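Long-range contact in protein Kif13b (Mus musculus, PDB 5B64), which is a kinesin-3 family motor protein that probably carries cargo along microtubules towards their plus ends: residues L62-R70 against Q77-E85. Numbering follows the deposited sequence.
Sequences LSEPAIQVR and QIWSLEKLE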
loop_
_atom_site.group_PDB
_atom_site.type_symbol
_atom_site.label_atom_id
_atom_site.label_comp_id
_atom_site.label_asym_id
_atom_site.label_seq_id
_atom_site.Cartn_x
_atom_site.Cartn_y
_atom_site.Cartn_z
ATOM N N LEU B 62 -6.407 -13.726 -36.942
ATOM C CA LEU B 62 -7.060 -12.556 -36.346
ATOM C C LEU B 62 -6.422 -12.154 -35.005
ATOM O O LEU B 62 -6.650 -11.048 -34.483
ATOM C CB LEU B 62 -8.544 -12.848 -36.127
ATOM C CG LEU B 62 -9.544 -12.732 -37.280
ATOM C CD1 LEU B 62 -8.887 -12.863 -38.662
ATOM C CD2 LEU B 62 -10.649 -13.763 -37.093
ATOM N N SER B 63 -5.618 -13.055 -34.455
ATOM C CA SER B 63 -5.101 -12.867 -33.111
ATOM C C SER B 63 -3.946 -11.904 -32.968
ATOM O O SER B 63 -3.110 -11.725 -33.858
ATOM C CB SER B 63 -4.698 -14.201 -32.496
ATOM O OG SER B 63 -5.841 -14.842 -31.985
ATOM N N GLU B 64 -3.918 -11.295 -31.801
ATOM C CA GLU B 64 -2.753 -10.584 -31.347
ATOM C C GLU B 64 -2.676 -10.832 -29.848
ATOM O O GLU B 64 -3.656 -11.274 -29.241
ATOM C CB GLU B 64 -2.894 -9.111 -31.663
ATOM C CG GLU B 64 -4.024 -8.455 -30.949
ATOM C CD GLU B 64 -4.270 -7.070 -31.493
ATOM O OE1 GLU B 64 -4.595 -6.154 -30.698
ATOM O OE2 GLU B 64 -4.126 -6.902 -32.728
ATOM N N PRO B 65 -1.506 -10.590 -29.247
ATOM C CA PRO B 65 -1.389 -10.906 -27.821
ATOM C C PRO B 65 -2.177 -9.979 -26.894
ATOM O O PRO B 65 -2.317 -8.770 -27.128
ATOM C CB PRO B 65 0.115 -10.783 -27.551
ATOM C CG PRO B 65 0.760 -10.870 -28.890
ATOM C CD PRO B 65 -0.201 -10.300 -29.866
ATOM N N ALA B 66 -2.700 -10.580 -25.834
ATOM C CA ALA B 66 -3.313 -9.847 -24.732
ATOM C C ALA B 66 -2.750 -10.396 -23.420
ATOM O O ALA B 66 -2.095 -11.448 -23.397
ATOM C CB ALA B 66 -4.845 -9.960 -24.770
ATOM N N ILE B 67 -2.996 -9.682 -22.332
ATOM C CA ILE B 67 -2.329 -9.973 -21.079
ATOM C C ILE B 67 -3.324 -10.328 -19.994
ATOM O O ILE B 67 -4.182 -9.508 -19.625
ATOM C CB ILE B 67 -1.506 -8.766 -20.595
ATOM C CG1 ILE B 67 -0.583 -8.259 -21.707
ATOM C CG2 ILE B 67 -0.764 -9.117 -19.310
ATOM C CD1 ILE B 67 0.389 -9.278 -22.215
ATOM N N GLN B 68 -3.204 -11.547 -19.482
ATOM C CA GLN B 68 -4.024 -11.956 -18.363
ATOM C C GLN B 68 -3.358 -11.498 -17.086
ATOM O O GLN B 68 -2.211 -11.839 -16.820
ATOM C CB GLN B 68 -4.226 -13.462 -18.336
ATOM C CG GLN B 68 -4.869 -13.919 -17.040
ATOM C CD GLN B 68 -5.417 -15.323 -17.130
ATOM O OE1 GLN B 68 -6.382 -15.575 -17.856
ATOM N NE2 GLN B 68 -4.803 -16.252 -16.394
ATOM N N VAL B 69 -4.091 -10.711 -16.311
ATOM C CA VAL B 69 -3.558 -10.081 -15.125
ATOM C C VAL B 69 -4.254 -10.691 -13.910
ATOM O O VAL B 69 -5.470 -10.596 -13.762
ATOM C CB VAL B 69 -3.769 -8.548 -15.172
ATOM C CG1 VAL B 69 -3.160 -7.889 -13.949
ATOM C CG2 VAL B 69 -3.180 -7.959 -16.447
ATOM N N ARG B 70 -3.485 -11.354 -13.055
ATOM C CA ARG B 70 -4.073 -12.013 -11.904
ATOM C C ARG B 70 -3.451 -11.521 -10.598
ATOM O O ARG B 70 -2.224 -11.397 -10.482
ATOM C CB ARG B 70 -3.968 -13.537 -12.030
ATOM C CG ARG B 70 -5.030 -14.281 -11.225
ATOM C CD ARG B 70 -4.709 -15.766 -11.061
ATOM N NE ARG B 70 -4.710 -16.493 -12.328
ATOM C CZ ARG B 70 -5.739 -17.203 -12.787
ATOM N NH1 ARG B 70 -6.861 -17.284 -12.081
ATOM N NH2 ARG B 70 -5.646 -17.837 -13.950
ATOM N N GLN B 77 -8.096 -10.158 -14.848
ATOM C CA GLN B 77 -8.570 -9.261 -15.882
ATOM C C GLN B 77 -7.672 -9.342 -17.093
ATOM O O GLN B 77 -6.519 -9.744 -16.977
ATOM C CB GLN B 77 -8.646 -7.834 -15.355
ATOM C CG GLN B 77 -7.327 -7.296 -14.824
ATOM C CD GLN B 77 -7.500 -6.013 -14.010
ATOM O OE1 GLN B 77 -6.671 -5.115 -14.088
ATOM N NE2 GLN B 77 -8.576 -5.930 -13.224
ATOM N N ILE B 78 -8.207 -8.981 -18.258
ATOM C CA ILE B 78 -7.391 -8.848 -19.456
ATOM C C ILE B 78 -6.951 -7.396 -19.720
ATOM O O ILE B 78 -7.770 -6.482 -19.681
ATOM C CB ILE B 78 -8.132 -9.349 -20.699
ATOM C CG1 ILE B 78 -8.660 -10.769 -20.481
ATOM C CG2 ILE B 78 -7.208 -9.307 -21.917
ATOM C CD1 ILE B 78 -7.571 -11.797 -20.184
ATOM N N TRP B 79 -5.656 -7.193 -19.967
ATOM C CA TRP B 79 -5.176 -5.954 -20.581
ATOM C C TRP B 79 -4.707 -6.193 -22.014
ATOM O O TRP B 79 -4.197 -7.261 -22.360
ATOM C CB TRP B 79 -3.960 -5.414 -19.861
ATOM C CG TRP B 79 -4.127 -5.038 -18.461
ATOM C CD1 TRP B 79 -5.252 -5.127 -17.707
ATOM C CD2 TRP B 79 -3.106 -4.510 -17.615
ATOM N NE1 TRP B 79 -4.999 -4.672 -16.437
ATOM C CE2 TRP B 79 -3.688 -4.297 -16.351
ATOM C CE3 TRP B 79 -1.753 -4.200 -17.803
ATOM C CZ2 TRP B 79 -2.963 -3.775 -15.276
ATOM C CZ3 TRP B 79 -1.037 -3.678 -16.737
ATOM C CH2 TRP B 79 -1.645 -3.465 -15.491
ATOM N N SER B 80 -4.826 -5.167 -22.837
ATOM C CA SER B 80 -4.227 -5.208 -24.155
ATOM C C SER B 80 -2.717 -5.080 -23.998
ATOM O O SER B 80 -2.227 -4.559 -22.987
ATOM C CB SER B 80 -4.739 -4.049 -25.005
ATOM O OG SER B 80 -4.159 -2.818 -24.583
ATOM N N LEU B 81 -1.983 -5.557 -24.999
ATOM C CA LEU B 81 -0.539 -5.403 -25.026
ATOM C C LEU B 81 -0.160 -3.921 -24.911
ATOM O O LEU B 81 0.717 -3.555 -24.122
ATOM C CB LEU B 81 0.051 -6.026 -26.295
ATOM C CG LEU B 81 1.579 -5.957 -26.356
ATOM C CD1 LEU B 81 2.211 -6.676 -25.132
ATOM C CD2 LEU B 81 2.143 -6.483 -27.663
ATOM N N GLU B 82 -0.839 -3.079 -25.689
ATOM C CA GLU B 82 -0.604 -1.633 -25.679
ATOM C C GLU B 82 -0.761 -1.097 -24.267
ATOM O O GLU B 82 0.005 -0.250 -23.829
ATOM C CB GLU B 82 -1.580 -0.913 -26.615
ATOM C CG GLU B 82 -1.480 0.610 -26.577
ATOM C CD GLU B 82 -2.535 1.322 -27.440
ATOM O OE1 GLU B 82 -2.261 2.458 -27.901
ATOM O OE2 GLU B 82 -3.639 0.761 -27.646
ATOM N N LYS B 83 -1.755 -1.605 -23.551
ATOM C CA LYS B 83 -1.994 -1.143 -22.201
ATOM C C LYS B 83 -0.863 -1.544 -21.236
ATOM O O LYS B 83 -0.435 -0.724 -20.409
ATOM C CB LYS B 83 -3.369 -1.583 -21.688
ATOM C CG LYS B 83 -3.510 -1.379 -20.190
ATOM C CD LYS B 83 -4.926 -1.496 -19.712
ATOM C CE LYS B 83 -4.967 -1.487 -18.198
ATOM N NZ LYS B 83 -6.356 -1.346 -17.721
ATOM N N LEU B 84 -0.380 -2.784 -21.337
ATOM C CA LEU B 84 0.761 -3.211 -20.526
ATOM C C LEU B 84 1.990 -2.345 -20.857
ATOM O O LEU B 84 2.712 -1.862 -19.972
ATOM C CB LEU B 84 1.066 -4.688 -20.762
ATOM C CG LEU B 84 2.288 -5.298 -20.065
ATOM C CD1 LEU B 84 2.179 -5.219 -18.558
ATOM C CD2 LEU B 84 2.510 -6.766 -20.483
ATOM N N GLU B 85 2.188 -2.114 -22.146
ATOM C CA GLU B 85 3.325 -1.358 -22.602
ATOM C C GLU B 85 3.315 0.056 -22.005
ATOM O O GLU B 85 4.363 0.548 -21.547
ATOM C CB GLU B 85 3.330 -1.335 -24.124
ATOM C CG GLU B 85 4.652 -0.959 -24.725
ATOM C CD GLU B 85 4.785 -1.456 -26.141
ATOM O OE1 GLU B 85 5.695 -0.978 -26.860
ATOM O OE2 GLU B 85 3.973 -2.330 -26.526
#
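Val-69 CG2 sits almost squarely over the five-membered ring of Trp-79, a CH-pi contact 3.5 Å from the ring centroid and 3° off its normal. With CG1 anti to the backbone N (chi1 -178°), CG2 lies beside that N and over the ring; Lys-83 CE lies over the opposite face. At the ring edge Trp-79 NE1 donates to Gln-77 OE1 (2.9 Å, 160° at the hydrogen), which should limit rotation of the indole, while Gln-77 NE2 hydrogen-bonds to the backbone O of Asp-120. On the sheet face that carries Val-69 and Trp-79, the Ile-67 and Leu-84 side chains cross at about a right angle, Ile-67 CG1 3.6 Å from Leu-84 CD2, next to Val-25 of helix 9-34. Four backbone bonds pair Ile-67 with Trp-79 and Val-69 with Gln-77 (Val-69 N to Gln-77 O, 2.7 Å). Against this buried side, the other face is more open at Gln-68 and Ile-78; buried Ala-66 is its exception, CB 3.8 Å from Ile-78 CG2. After Trp-79 the chain passes through Ser-80, the N-cap, its OG accepting from Lys-83 N (2.9 Å), into helix 81-100. The arrangement is an antiparallel beta hairpin within a three-stranded sheet, completed by strand 40-46, its second strand leading directly into an N-capped helix.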